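PDB 2F4P: hypothetical protein TM1010 from Thermotoga maritima, which is of unknown function but belongs to the cupin superfamily, whose shared domain is a barrel of antiparallel beta strands. Local coordinates for residues R60-H66 / A129-V135; K78-R84 / V104-A110. All blocks are in the same frame, centred on the assembly; numbering follows the deposited sequence.

Interaction 1 (R60-H66 / A129-V135)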
# COMPACT_ATOMS: atom_id res chain seq x y z
N ARG A 60 1.02 8.50 18.59
CA ARG A 60 1.98 8.79 17.54
C ARG A 60 3.27 8.03 17.72
O ARG A 60 3.62 7.60 18.82
CB ARG A 60 2.30 10.28 17.49
CG ARG A 60 3.16 10.83 18.63
CD ARG A 60 2.36 11.51 19.64
NE ARG A 60 3.13 12.14 20.73
CZ ARG A 60 2.57 12.74 21.78
NH1 ARG A 60 1.24 12.78 21.90
NH2 ARG A 60 3.31 13.28 22.72
N THR A 61 4.03 7.95 16.64
CA THR A 61 5.31 7.34 16.69
C THR A 61 6.25 8.25 17.48
O THR A 61 6.04 9.47 17.61
CB THR A 61 5.91 7.14 15.25
OG1 THR A 61 6.24 8.43 14.68
CG2 THR A 61 4.95 6.45 14.34
N HIS A 62 7.32 7.65 17.98
CA HIS A 62 8.51 8.42 18.34
C HIS A 62 9.12 9.03 17.08
O HIS A 62 8.79 8.64 15.94
CB HIS A 62 9.52 7.50 19.02
CG HIS A 62 9.07 7.00 20.36
ND1 HIS A 62 9.87 6.22 21.17
CD2 HIS A 62 7.91 7.18 21.03
CE1 HIS A 62 9.22 5.95 22.28
NE2 HIS A 62 8.02 6.51 22.22
N TRP A 63 10.06 9.95 17.27
CA TRP A 63 10.92 10.37 16.15
C TRP A 63 11.73 9.16 15.65
O TRP A 63 12.27 8.39 16.45
CB TRP A 63 11.89 11.46 16.57
CG TRP A 63 11.28 12.77 16.95
CD1 TRP A 63 11.01 13.21 18.21
CD2 TRP A 63 10.87 13.83 16.06
NE1 TRP A 63 10.49 14.47 18.17
CE2 TRP A 63 10.37 14.87 16.87
CE3 TRP A 63 10.84 13.99 14.67
CZ2 TRP A 63 9.89 16.07 16.33
CZ3 TRP A 63 10.37 15.20 14.13
CH2 TRP A 63 9.92 16.22 14.96
N HIS A 64 11.84 9.03 14.32
CA HIS A 64 12.61 7.97 13.75
C HIS A 64 12.89 8.25 12.26
O HIS A 64 12.33 9.17 11.67
CB HIS A 64 11.88 6.64 13.93
CG HIS A 64 10.58 6.53 13.20
ND1 HIS A 64 9.49 7.34 13.47
CD2 HIS A 64 10.18 5.66 12.24
CE1 HIS A 64 8.48 6.98 12.68
NE2 HIS A 64 8.88 5.96 11.93
N SER A 65 13.73 7.41 11.67
CA SER A 65 14.00 7.44 10.24
C SER A 65 14.18 6.01 9.72
O SER A 65 14.50 5.07 10.49
CB SER A 65 15.27 8.28 9.96
OG SER A 65 16.44 7.61 10.42
N HIS A 66 13.98 5.87 8.42
CA HIS A 66 14.21 4.62 7.71
C HIS A 66 15.30 4.87 6.67
O HIS A 66 15.14 5.74 5.82
CB HIS A 66 12.96 4.20 6.96
CG HIS A 66 11.89 3.64 7.83
ND1 HIS A 66 11.77 2.29 8.07
CD2 HIS A 66 10.91 4.24 8.55
CE1 HIS A 66 10.76 2.08 8.90
NE2 HIS A 66 10.22 3.25 9.20
N ALA A 129 14.60 0.56 10.74
CA ALA A 129 14.30 1.89 11.23
C ALA A 129 15.24 2.24 12.36
O ALA A 129 15.66 1.37 13.15
CB ALA A 129 12.89 1.96 11.71
N GLU A 130 15.61 3.51 12.42
CA GLU A 130 16.37 4.01 13.52
C GLU A 130 15.44 4.83 14.39
O GLU A 130 14.90 5.86 13.95
CB GLU A 130 17.49 4.86 12.99
CG GLU A 130 18.24 5.54 14.02
CD GLU A 130 19.61 5.92 13.49
OE1 GLU A 130 19.84 5.92 12.25
OE2 GLU A 130 20.45 6.19 14.35
N TRP A 131 15.27 4.38 15.62
CA TRP A 131 14.33 4.96 16.56
C TRP A 131 15.05 5.92 17.51
O TRP A 131 16.08 5.59 18.10
CB TRP A 131 13.55 3.87 17.32
CG TRP A 131 12.63 3.11 16.44
CD1 TRP A 131 12.86 1.91 15.86
CD2 TRP A 131 11.31 3.49 16.05
NE1 TRP A 131 11.79 1.53 15.10
CE2 TRP A 131 10.82 2.48 15.21
CE3 TRP A 131 10.50 4.60 16.32
CZ2 TRP A 131 9.55 2.54 14.63
CZ3 TRP A 131 9.26 4.66 15.75
CH2 TRP A 131 8.80 3.64 14.91
N LEU A 132 14.50 7.12 17.62
CA LEU A 132 15.06 8.20 18.43
C LEU A 132 14.10 8.51 19.61
O LEU A 132 13.43 7.60 20.11
CB LEU A 132 15.36 9.40 17.53
CG LEU A 132 16.16 9.01 16.27
CD1 LEU A 132 16.24 10.12 15.25
CD2 LEU A 132 17.57 8.54 16.62
N GLY A 133 14.02 9.76 20.04
CA GLY A 133 13.21 10.12 21.19
C GLY A 133 11.72 10.22 20.94
O GLY A 133 11.26 10.30 19.80
N SER A 134 10.96 10.21 22.03
CA SER A 134 9.53 10.50 21.99
C SER A 134 9.27 11.88 21.45
O SER A 134 10.12 12.78 21.57
CB SER A 134 8.96 10.44 23.41
OG SER A 134 8.93 9.11 23.82
N VAL A 135 8.08 12.07 20.89
CA VAL A 135 7.60 13.37 20.54
C VAL A 135 6.97 13.88 21.83
O VAL A 135 6.03 13.28 22.38
CB VAL A 135 6.60 13.33 19.38
CG1 VAL A 135 6.10 14.75 19.05
CG2 VAL A 135 7.24 12.69 18.11
O HOH W 1 6.11 10.17 20.38
O HOH W 2 12.27 5.45 20.29
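The interrupted cupin strand 60-65 and the short strand 130-131 pair antiparallel beside a bound unknown ligand that may mark a pocket, with H64 stacked on W131 in the strand part of the contact. The imidazole of H64 lies over one face of the six-membered indole ring in an offset stack, centroids 4.1 Å apart and planes within 12° of parallel. With CG lodged between the backbone N and the carbonyl carbon (chi1 65°), the H64 side chain runs alongside W131, and CB also lies over the indole. H64 ND1 donates to H62 O at 2.9 Å, while T61 OG1 reaches the same oxygen from the opposite face of its carbonyl plane. Next along, S65 and E130 form a hydrogen-bonded pair, E130 N giving to S65 O at 2.7 Å. Beyond it, A129 CB sits over one face of the H66 ring.

At the other end residues 132-135 run beside the break in the strand. L132 N donates to W63 O, and W63 N to G133 O. V135 CG2 presses on a face of the W63 five-membered ring, 3.8 Å from its centroid, whereas W63 NE1 turns to E139 OE1. R60 closes this end: its chain bends at chi2 (-101°), and NH2 gives a nearly straight bond to V135 O at 2.7 Å, the acceptor in the guanidinium plane but the donor above the carbonyl plane. A water links T61 O with V135 N.

H66 NE2 bonds the ligand; H64 NE2 approaches it very closely, and the nature of that contact is doubtful. One nitrogen of H64 is thus tied to H62 of its own segment and the other faces the ligand; the ND1 bond and the indole stack together would fix the rotation of the ring.

Interaction 2 (K78-R84 / V104-A110). With EDO (1,2-ethanediol), chain F; EDO (1,2-ethanediol), chain G.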
# COMPACT_ATOMS: atom_id res chain seq x y z
N LYS A 78 -7.88 11.51 10.66
CA LYS A 78 -7.10 12.73 10.62
C LYS A 78 -5.83 12.52 11.42
O LYS A 78 -5.85 12.00 12.54
CB LYS A 78 -7.89 13.91 11.20
CG LYS A 78 -7.15 15.25 11.14
CD LYS A 78 -8.02 16.40 11.68
CE LYS A 78 -7.25 17.71 11.77
NZ LYS A 78 -8.00 18.71 12.60
N GLY A 79 -4.71 12.92 10.83
CA GLY A 79 -3.45 12.86 11.53
C GLY A 79 -2.49 13.93 11.13
O GLY A 79 -2.83 14.89 10.47
N PHE A 80 -1.25 13.72 11.55
CA PHE A 80 -0.16 14.65 11.34
C PHE A 80 1.10 13.90 10.97
O PHE A 80 1.34 12.79 11.47
CB PHE A 80 0.11 15.46 12.60
CG PHE A 80 -0.95 16.43 12.90
CD1 PHE A 80 -2.10 16.01 13.57
CD2 PHE A 80 -0.86 17.74 12.49
CE1 PHE A 80 -3.13 16.93 13.83
CE2 PHE A 80 -1.86 18.64 12.75
CZ PHE A 80 -3.01 18.23 13.43
N TYR A 81 1.87 14.54 10.09
CA TYR A 81 3.21 14.13 9.72
C TYR A 81 4.15 15.32 9.91
O TYR A 81 3.84 16.42 9.51
CB TYR A 81 3.24 13.67 8.26
CG TYR A 81 4.62 13.49 7.66
CD1 TYR A 81 5.44 12.42 8.02
CD2 TYR A 81 5.13 14.41 6.74
CE1 TYR A 81 6.69 12.25 7.46
CE2 TYR A 81 6.39 14.24 6.18
CZ TYR A 81 7.17 13.16 6.55
OH TYR A 81 8.43 12.98 6.00
N GLN A 82 5.29 15.10 10.55
CA GLN A 82 6.25 16.16 10.76
C GLN A 82 7.67 15.68 10.62
O GLN A 82 8.06 14.70 11.26
CB GLN A 82 6.07 16.77 12.13
CG GLN A 82 7.06 17.94 12.40
CD GLN A 82 6.69 18.74 13.64
OE1 GLN A 82 6.54 18.19 14.74
NE2 GLN A 82 6.56 20.06 13.47
N GLU A 83 8.44 16.40 9.81
CA GLU A 83 9.89 16.25 9.72
C GLU A 83 10.60 17.13 10.73
O GLU A 83 10.15 18.22 11.06
CB GLU A 83 10.35 16.56 8.29
CG GLU A 83 9.77 15.57 7.29
CD GLU A 83 10.04 15.89 5.85
OE1 GLU A 83 10.78 16.86 5.60
OE2 GLU A 83 9.55 15.12 4.98
N ARG A 84 11.72 16.64 11.24
CA ARG A 84 12.52 17.40 12.21
C ARG A 84 12.76 18.82 11.71
O ARG A 84 13.25 19.02 10.60
CB ARG A 84 13.85 16.66 12.42
CG ARG A 84 14.69 17.16 13.52
CD ARG A 84 15.15 15.98 14.41
NE ARG A 84 14.31 15.94 15.57
CZ ARG A 84 14.31 15.03 16.55
NH1 ARG A 84 15.09 13.95 16.55
NH2 ARG A 84 13.46 15.21 17.52
N VAL A 104 14.32 12.31 9.40
CA VAL A 104 13.81 12.09 10.74
C VAL A 104 12.42 12.70 10.87
O VAL A 104 12.20 13.84 10.49
CB VAL A 104 14.79 12.59 11.81
CG1 VAL A 104 14.14 12.45 13.22
CG2 VAL A 104 16.10 11.80 11.72
N HIS A 105 11.45 11.91 11.34
CA HIS A 105 10.04 12.37 11.30
C HIS A 105 9.23 11.61 12.35
O HIS A 105 9.71 10.65 12.97
CB HIS A 105 9.46 12.09 9.92
CG HIS A 105 9.30 10.63 9.67
ND1 HIS A 105 10.37 9.83 9.29
CD2 HIS A 105 8.26 9.79 9.88
CE1 HIS A 105 9.97 8.58 9.21
NE2 HIS A 105 8.70 8.53 9.58
N TRP A 106 8.02 12.08 12.58
CA TRP A 106 7.03 11.27 13.29
C TRP A 106 5.73 11.39 12.55
O TRP A 106 5.54 12.34 11.76
CB TRP A 106 6.87 11.70 14.75
CG TRP A 106 6.35 13.10 14.94
CD1 TRP A 106 7.09 14.23 15.00
CD2 TRP A 106 4.98 13.51 15.09
NE1 TRP A 106 6.29 15.32 15.20
CE2 TRP A 106 4.98 14.92 15.25
CE3 TRP A 106 3.75 12.83 15.16
CZ2 TRP A 106 3.81 15.66 15.46
CZ3 TRP A 106 2.58 13.57 15.35
CH2 TRP A 106 2.61 14.97 15.51
N HIS A 107 4.83 10.44 12.79
CA HIS A 107 3.45 10.60 12.34
C HIS A 107 2.50 10.07 13.39
O HIS A 107 2.88 9.29 14.26
CB HIS A 107 3.20 9.92 10.97
CG HIS A 107 3.74 8.52 10.85
ND1 HIS A 107 2.92 7.41 10.86
CD2 HIS A 107 5.00 8.06 10.67
CE1 HIS A 107 3.66 6.32 10.72
NE2 HIS A 107 4.92 6.69 10.62
N GLY A 108 1.25 10.45 13.29
CA GLY A 108 0.28 9.98 14.26
C GLY A 108 -1.05 10.64 14.13
O GLY A 108 -1.31 11.39 13.21
N ALA A 109 -1.91 10.37 15.11
CA ALA A 109 -3.27 10.83 15.03
C ALA A 109 -3.37 12.27 15.46
O ALA A 109 -2.49 12.81 16.14
CB ALA A 109 -4.16 9.97 15.89
N ALA A 110 -4.49 12.87 15.09
CA ALA A 110 -4.91 14.13 15.67
C ALA A 110 -5.28 13.96 17.16
O ALA A 110 -5.52 12.85 17.63
CB ALA A 110 -6.12 14.67 14.88
C1 EDO F . 6.80 18.28 5.82
O1 EDO F . 5.77 17.80 4.95
C2 EDO F . 6.29 17.96 7.22
O2 EDO F . 7.18 18.41 8.23
C1 EDO G . 4.21 22.36 14.04
O1 EDO G . 3.92 22.68 12.70
C2 EDO G . 5.52 22.93 14.53
O2 EDO G . 5.90 22.14 15.65
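Q82 and W106 make the side-chain bond of a regular antiparallel strand pair, 78-83 against 105-109, whose axes come within 4.6 Å at 169°. Backbone bonds join F80 with G108 in both directions and likewise Q82 with W106; A110 N to K78 O and R84 N to V104 O continue the pairing at the two ends. The packing is tight round W106. W106 NE1 donates at 2.9 Å to a lone pair of Q82 OE1, in the amide's carbonyl plane, although amide and indole planes stand 74° apart. Q82 CG lies opposite the backbone N, and the extended chain passes obliquely by the NE1 corner of the indole, CB 3.4 Å from NE1. W106 CH2 meets F80 CB at 3.9 Å, and the F80 ring turns its edge to A110 CA. Helix 137-144 covers this face through A143 and T144. On the other face Y81 CE1 touches H105 CB at 3.7 Å, the two rings inclined at 42°, and Y81 OH donates to the anti lone pair of E83 OE2, holding the carboxylate beside the tyrosine.

Toward R84 the contact loosens. There the exposed arginine lies alongside V104, NH1 no nearer than 3.8 Å to CG1, and 1,2-ethanediol molecules take up polar groups: one accepts from E83 N at 2.9 Å, another from Q82 NE2, which also bonds K86 O.

H107 turns to the same face as Y81 and H105, and its NE2 bonds the unknown ligand, whose site is only probably a pocket. The arrangement is that of an antiparallel strand pair of a cupin barrel.

Strands 60-65 and 105-109 are neighbours in one antiparallel sheet, so interactions 1 and 2 build outward from a shared seam, where T61 N pairs with H107 O and H64 O with H105 N. Interaction 2 is nested along the chain within the loop that interaction 1 closes, and is the more buried, a regular strand pair. Interaction 1 is partly buried and more irregular: only two of its residue pairs are true strand bridges, and further backbone bonds at W63, waters, an arginine and ring faces do the rest. They meet again at W63, edge-to-face with W106 and cation-pi with R84. Both bring histidines to the bound unknown ligand, H64 and H66 from interaction 1, H107 from interaction 2.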